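Lmo0135 protein (Listeria monocytogenes EGD-e, PDB 5ISU) is the substrate-binding protein CtaP of an ABC transporter and probably captures peptides for uptake. Local coordinates at residues 258-263 with 419-424; 303-308 with 451-456. One frame throughout, in Å; residues are numbered along the deposited sequence.

Interaction 1 (258-263 with 419-424); sequences LSYATF and YNYSNY
Apolar contact between T262 and Y421 makes up the middle of this interface: the methyl CG2 of T262 lies 3.6 Å from CB of Y421 and reaches the tyrosine at the root of its ring. With OG1 held between the backbone N and the carbonyl carbon (chi1 68°), the methyl is left to meet the loop while the hydroxyl bonds to the carbonyl of A396 in the adjoining strand 395-400. Y260, two residues earlier on the same side of the strand, adds its phenol oxygen. Its OH comes up to the edge of the Y421 ring, near the ring plane and 3.5 Å from CD2, and the two side chains cross at about a right angle. One face of the Y421 ring meets the carbonyl O of Y419 from its own loop.

Polar atoms come close at the end of the strand, where S422 meets the backbone of F263, whose ring turns away onto helix 273-281. The two carbonyl oxygens, F263 O and S422 O, stand 3.2 Å apart as a pair of acceptors, and CA of S422 makes a CA-H...O contact of 3.3 Å with F263 O. The hydroxyl of S422 passes CB of T262 but bonds to the carbonyl of V461.

Hydrogen bonds within the loop set its shape. N420 to N423 form a type I beta turn, closed by N423 N to N420 O at 3.0 Å. The amide of N420 then grips the backbone of Y424 twice: OD1 accepts from Y424 N at 3.2 Å, and ND2 donates to Y424 O at 3.1 Å, close to the amide plane. The whole is a beta turn, braced by an asparagine side chain, packed against the end of long strand 248-263 in the mixed sheet of a family 5 solute-binding protein.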
loop_
_atom_site.group_PDB
_atom_site.type_symbol
_atom_site.label_atom_id
_atom_site.label_comp_id
_atom_site.label_asym_id
_atom_site.label_seq_id
_atom_site.Cartn_x
_atom_site.Cartn_y
_atom_site.Cartn_z
ATOM N N LEU A 258 -3.971 -1.939 7.153
ATOM C CA LEU A 258 -4.667 -2.747 8.127
ATOM C C LEU A 258 -3.621 -3.593 8.868
ATOM O O LEU A 258 -2.803 -4.250 8.246
ATOM C CB LEU A 258 -5.687 -3.696 7.479
ATOM C CG LEU A 258 -6.221 -4.753 8.457
ATOM C CD1 LEU A 258 -7.067 -4.144 9.572
ATOM C CD2 LEU A 258 -6.991 -5.865 7.759
ATOM N N SER A 259 -3.647 -3.542 10.190
ATOM C CA SER A 259 -2.811 -4.381 11.057
ATOM C C SER A 259 -3.772 -5.472 11.491
ATOM O O SER A 259 -4.883 -5.154 11.945
ATOM C CB SER A 259 -2.340 -3.599 12.273
ATOM O OG SER A 259 -1.685 -4.438 13.218
ATOM N N TYR A 260 -3.386 -6.739 11.315
ATOM C CA TYR A 260 -4.257 -7.844 11.669
ATOM C C TYR A 260 -3.525 -9.105 12.074
ATOM O O TYR A 260 -2.331 -9.234 11.863
ATOM C CB TYR A 260 -5.166 -8.164 10.490
ATOM C CG TYR A 260 -4.482 -8.755 9.283
ATOM C CD1 TYR A 260 -3.703 -7.970 8.444
ATOM C CD2 TYR A 260 -4.611 -10.092 8.977
ATOM C CE1 TYR A 260 -3.069 -8.497 7.338
ATOM C CE2 TYR A 260 -4.000 -10.643 7.850
ATOM C CZ TYR A 260 -3.227 -9.841 7.035
ATOM O OH TYR A 260 -2.606 -10.371 5.929
ATOM N N ALA A 261 -4.271 -10.032 12.664
ATOM C CA ALA A 261 -3.767 -11.344 13.031
ATOM C C ALA A 261 -4.476 -12.378 12.165
ATOM O O ALA A 261 -5.657 -12.267 11.934
ATOM C CB ALA A 261 -4.044 -11.614 14.485
ATOM N N THR A 262 -3.746 -13.375 11.689
ATOM C CA THR A 262 -4.309 -14.449 10.871
ATOM C C THR A 262 -4.399 -15.707 11.704
ATOM O O THR A 262 -3.539 -15.939 12.529
ATOM C CB THR A 262 -3.358 -14.832 9.728
ATOM O OG1 THR A 262 -2.184 -15.442 10.282
ATOM C CG2 THR A 262 -2.944 -13.634 8.906
ATOM N N PHE A 263 -5.408 -16.539 11.469
ATOM C CA PHE A 263 -5.529 -17.835 12.176
ATOM C C PHE A 263 -5.207 -18.912 11.151
ATOM O O PHE A 263 -5.917 -19.030 10.153
ATOM C CB PHE A 263 -6.922 -18.042 12.765
ATOM C CG PHE A 263 -7.306 -17.008 13.803
ATOM C CD1 PHE A 263 -6.650 -16.953 15.019
ATOM C CD2 PHE A 263 -8.368 -16.142 13.585
ATOM C CE1 PHE A 263 -7.002 -16.014 15.975
ATOM C CE2 PHE A 263 -8.735 -15.211 14.543
ATOM C CZ PHE A 263 -8.049 -15.149 15.739
ATOM N N TYR A 419 -1.096 -15.396 -0.980
ATOM C CA TYR A 419 -1.032 -14.603 0.257
ATOM C C TYR A 419 -2.209 -14.892 1.212
ATOM O O TYR A 419 -2.509 -14.086 2.075
ATOM C CB TYR A 419 -0.882 -13.104 -0.060
ATOM C CG TYR A 419 0.176 -12.813 -1.114
ATOM C CD1 TYR A 419 1.538 -13.000 -0.843
ATOM C CD2 TYR A 419 -0.179 -12.330 -2.376
ATOM C CE1 TYR A 419 2.505 -12.738 -1.810
ATOM C CE2 TYR A 419 0.784 -12.059 -3.347
ATOM C CZ TYR A 419 2.123 -12.264 -3.061
ATOM O OH TYR A 419 3.087 -11.993 -4.012
ATOM N N ASN A 420 -2.848 -16.055 1.063
ATOM C CA ASN A 420 -3.957 -16.479 1.942
ATOM C C ASN A 420 -3.301 -17.082 3.192
ATOM O O ASN A 420 -3.211 -18.310 3.342
ATOM C CB ASN A 420 -4.829 -17.509 1.200
ATOM C CG ASN A 420 -6.070 -17.962 1.983
ATOM O OD1 ASN A 420 -6.170 -17.825 3.206
ATOM N ND2 ASN A 420 -7.023 -18.543 1.254
ATOM N N TYR A 421 -2.852 -16.205 4.085
ATOM C CA TYR A 421 -2.124 -16.614 5.315
ATOM C C TYR A 421 -2.915 -17.512 6.270
ATOM O O TYR A 421 -2.337 -18.361 6.968
ATOM C CB TYR A 421 -1.578 -15.374 6.061
ATOM C CG TYR A 421 -0.612 -14.543 5.205
ATOM C CD1 TYR A 421 0.570 -15.104 4.721
ATOM C CD2 TYR A 421 -0.871 -13.205 4.896
ATOM C CE1 TYR A 421 1.456 -14.375 3.944
ATOM C CE2 TYR A 421 0.014 -12.466 4.120
ATOM C CZ TYR A 421 1.180 -13.060 3.649
ATOM O OH TYR A 421 2.073 -12.358 2.884
ATOM N N SER A 422 -4.231 -17.339 6.272
ATOM C CA SER A 422 -5.112 -18.118 7.117
ATOM C C SER A 422 -5.396 -19.522 6.532
ATOM O O SER A 422 -5.875 -20.392 7.248
ATOM C CB SER A 422 -6.423 -17.358 7.327
ATOM O OG SER A 422 -6.204 -16.059 7.878
ATOM N N ASN A 423 -5.093 -19.727 5.245
ATOM C CA ASN A 423 -5.331 -21.006 4.540
ATOM C C ASN A 423 -6.824 -21.405 4.581
ATOM O O ASN A 423 -7.170 -22.593 4.659
ATOM C CB ASN A 423 -4.429 -22.125 5.089
ATOM C CG ASN A 423 -2.954 -21.812 4.936
ATOM O OD1 ASN A 423 -2.458 -21.675 3.830
ATOM N ND2 ASN A 423 -2.237 -21.733 6.059
ATOM N N TYR A 424 -7.678 -20.385 4.490
ATOM C CA TYR A 424 -9.139 -20.516 4.508
ATOM C C TYR A 424 -9.670 -20.918 3.130
ATOM O O TYR A 424 -9.476 -20.205 2.149
ATOM C CB TYR A 424 -9.722 -19.172 4.949
ATOM C CG TYR A 424 -11.225 -19.004 4.919
ATOM C CD1 TYR A 424 -12.044 -19.654 5.840
ATOM C CD2 TYR A 424 -11.819 -18.109 4.035
ATOM C CE1 TYR A 424 -13.414 -19.453 5.841
ATOM C CE2 TYR A 424 -13.187 -17.910 4.030
ATOM C CZ TYR A 424 -13.977 -18.577 4.934
ATOM O OH TYR A 424 -15.337 -18.375 4.925
#

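Interaction 2 (303-308 with 451-456); sequences SSFLTE and KIQNTI
I452 opens the helical side of the contact with F305: its CG2 branch lies 3.9 Å from CE2 of the ring, approached obliquely. Q453, the next residue, carries the polar part. Its chain runs out extended beyond CG and brings OE1 to the hydroxyl of S304, which donates along a lone pair in the carbonyl plane; the 2.5 Å between S304 OG and Q453 OE1 is very short. The same OG accepts from L306 N at 3.0 Å in an ST turn, so the serine passes a hydrogen-bond chain from the loop backbone to the glutamine. Methyl CD1 of L306 rests against the amide, 3.4 Å from CD of Q453. Further bonds, from T314 N to OE1 and from NE2 to the carbonyls of Y312 and Y449, hold this buried amide. Around the Q453 backbone, CA meets the edge of the F305 ring, and a water bridges Q453 O to F305 N. One turn after I452, I456 packs its CB 3.9 Å from CD2 of F305, the two side chains crossing at about a right angle. F305 reaches both isoleucines because CG stands between its backbone N and carbonyl carbon (chi1 76°). I452 and I456 also pack on helix 427-438, I452 on L429, L432 and W433 and I456 on L429, while I462 of strand 462-475 and the ring of Y413 touch F305.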
loop_
_atom_site.group_PDB
_atom_site.type_symbol
_atom_site.label_atom_id
_atom_site.label_comp_id
_atom_site.label_asym_id
_atom_site.label_seq_id
_atom_site.Cartn_x
_atom_site.Cartn_y
_atom_site.Cartn_z
ATOM N N SER A 303 -12.558 -2.950 11.736
ATOM C CA SER A 303 -13.812 -3.699 11.721
ATOM C C SER A 303 -13.787 -4.631 10.499
ATOM O O SER A 303 -13.612 -5.855 10.631
ATOM C CB SER A 303 -15.011 -2.726 11.712
ATOM O OG SER A 303 -14.880 -1.740 10.693
ATOM N N SER A 304 -13.915 -4.044 9.318
ATOM C CA SER A 304 -13.847 -4.789 8.079
ATOM C C SER A 304 -12.420 -5.199 7.740
ATOM O O SER A 304 -11.462 -4.579 8.219
ATOM C CB SER A 304 -14.350 -3.929 6.943
ATOM O OG SER A 304 -14.162 -4.608 5.720
ATOM N N PHE A 305 -12.276 -6.225 6.890
ATOM C CA PHE A 305 -10.947 -6.655 6.425
ATOM C C PHE A 305 -10.396 -5.647 5.382
ATOM O O PHE A 305 -9.203 -5.628 5.079
ATOM C CB PHE A 305 -10.959 -8.095 5.881
ATOM C CG PHE A 305 -11.558 -8.229 4.528
ATOM C CD1 PHE A 305 -10.793 -7.986 3.393
ATOM C CD2 PHE A 305 -12.879 -8.605 4.369
ATOM C CE1 PHE A 305 -11.343 -8.111 2.119
ATOM C CE2 PHE A 305 -13.430 -8.729 3.099
ATOM C CZ PHE A 305 -12.660 -8.478 1.976
ATOM N N LEU A 306 -11.281 -4.810 4.858
ATOM C CA LEU A 306 -10.933 -3.748 3.948
ATOM C C LEU A 306 -10.621 -2.469 4.720
ATOM O O LEU A 306 -11.258 -2.209 5.743
ATOM C CB LEU A 306 -12.151 -3.411 3.106
ATOM C CG LEU A 306 -12.787 -4.459 2.221
ATOM C CD1 LEU A 306 -13.949 -3.793 1.521
ATOM C CD2 LEU A 306 -11.772 -4.956 1.210
ATOM N N THR A 307 -9.693 -1.661 4.206
ATOM C CA THR A 307 -9.392 -0.339 4.775
ATOM C C THR A 307 -10.447 0.659 4.297
ATOM O O THR A 307 -11.184 0.376 3.350
ATOM C CB THR A 307 -7.968 0.144 4.416
ATOM O OG1 THR A 307 -7.726 -0.033 3.006
ATOM C CG2 THR A 307 -6.941 -0.642 5.219
ATOM N N GLU A 308 -10.511 1.825 4.940
ATOM C CA GLU A 308 -11.559 2.838 4.644
ATOM C C GLU A 308 -11.554 3.476 3.269
ATOM O O GLU A 308 -12.573 3.987 2.829
ATOM C CB GLU A 308 -11.536 3.951 5.683
ATOM C CG GLU A 308 -11.850 3.470 7.097
ATOM C CD GLU A 308 -12.035 4.615 8.093
ATOM O OE1 GLU A 308 -11.836 5.813 7.730
ATOM O OE2 GLU A 308 -12.397 4.311 9.244
ATOM N N LYS A 451 -21.383 -8.712 1.332
ATOM C CA LYS A 451 -21.491 -10.096 1.759
ATOM C C LYS A 451 -20.130 -10.675 2.035
ATOM O O LYS A 451 -19.973 -11.421 2.988
ATOM C CB LYS A 451 -22.267 -10.999 0.772
ATOM C CG LYS A 451 -23.775 -10.792 0.820
ATOM C CD LYS A 451 -24.566 -12.060 0.461
ATOM C CE LYS A 451 -24.477 -12.472 -1.002
ATOM N NZ LYS A 451 -25.240 -11.559 -1.899
ATOM N N ILE A 452 -19.153 -10.339 1.199
ATOM C CA ILE A 452 -17.771 -10.820 1.367
ATOM C C ILE A 452 -17.210 -10.354 2.713
ATOM O O ILE A 452 -16.681 -11.166 3.480
ATOM C CB ILE A 452 -16.874 -10.404 0.179
ATOM C CG1 ILE A 452 -17.360 -11.115 -1.098
ATOM C CG2 ILE A 452 -15.413 -10.757 0.452
ATOM C CD1 ILE A 452 -16.669 -10.676 -2.363
ATOM N N GLN A 453 -17.402 -9.071 3.020
ATOM C CA GLN A 453 -16.954 -8.499 4.300
ATOM C C GLN A 453 -17.677 -9.194 5.443
ATOM O O GLN A 453 -17.069 -9.546 6.454
ATOM C CB GLN A 453 -17.163 -6.964 4.353
ATOM C CG GLN A 453 -16.289 -6.172 3.378
ATOM C CD GLN A 453 -16.594 -4.686 3.383
ATOM O OE1 GLN A 453 -16.119 -3.924 4.245
ATOM N NE2 GLN A 453 -17.377 -4.256 2.408
ATOM N N ASN A 454 -18.976 -9.399 5.276
ATOM C CA ASN A 454 -19.764 -10.111 6.281
ATOM C C ASN A 454 -19.345 -11.564 6.469
ATOM O O ASN A 454 -19.229 -12.011 7.608
ATOM C CB ASN A 454 -21.265 -9.982 5.996
ATOM C CG ASN A 454 -21.822 -8.664 6.508
ATOM O OD1 ASN A 454 -22.279 -7.813 5.748
ATOM N ND2 ASN A 454 -21.713 -8.466 7.804
ATOM N N THR A 455 -19.058 -12.286 5.383
ATOM C CA THR A 455 -18.657 -13.695 5.519
ATOM C C THR A 455 -17.305 -13.821 6.216
ATOM O O THR A 455 -17.146 -14.638 7.120
ATOM C CB THR A 455 -18.610 -14.427 4.176
ATOM O OG1 THR A 455 -19.863 -14.267 3.496
ATOM C CG2 THR A 455 -18.330 -15.922 4.377
ATOM N N ILE A 456 -16.339 -13.005 5.813
ATOM C CA ILE A 456 -15.018 -13.025 6.448
ATOM C C ILE A 456 -15.113 -12.738 7.954
ATOM O O ILE A 456 -14.444 -13.406 8.774
ATOM C CB ILE A 456 -14.053 -12.012 5.766
ATOM C CG1 ILE A 456 -13.700 -12.468 4.333
ATOM C CG2 ILE A 456 -12.783 -11.803 6.585
ATOM C CD1 ILE A 456 -13.051 -13.834 4.232
HETATM O O HOH W 1 -14.530 -8.067 7.406
#

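Interactions 1 and 2 lie about 13 Å apart, centre to centre, and meet directly at two places. L258, at the start of 258-263, packs on the loop 303-308: its CD2 is 3.5 Å from the carbonyl O of F305, and its N is 3.8 Å from CG2 of T307. At the second place, Y424 brings its OH to 3.9 Å from CG2 of T455 and its CE2 to 4.1 Å from CD1 of I456 on the helix. The segments alternate along the chain, so each contact joins parts that straddle the other. Y400 of strand 395-400 also ties the two: its hydroxyl bonds to F305 O and its backbone to L258.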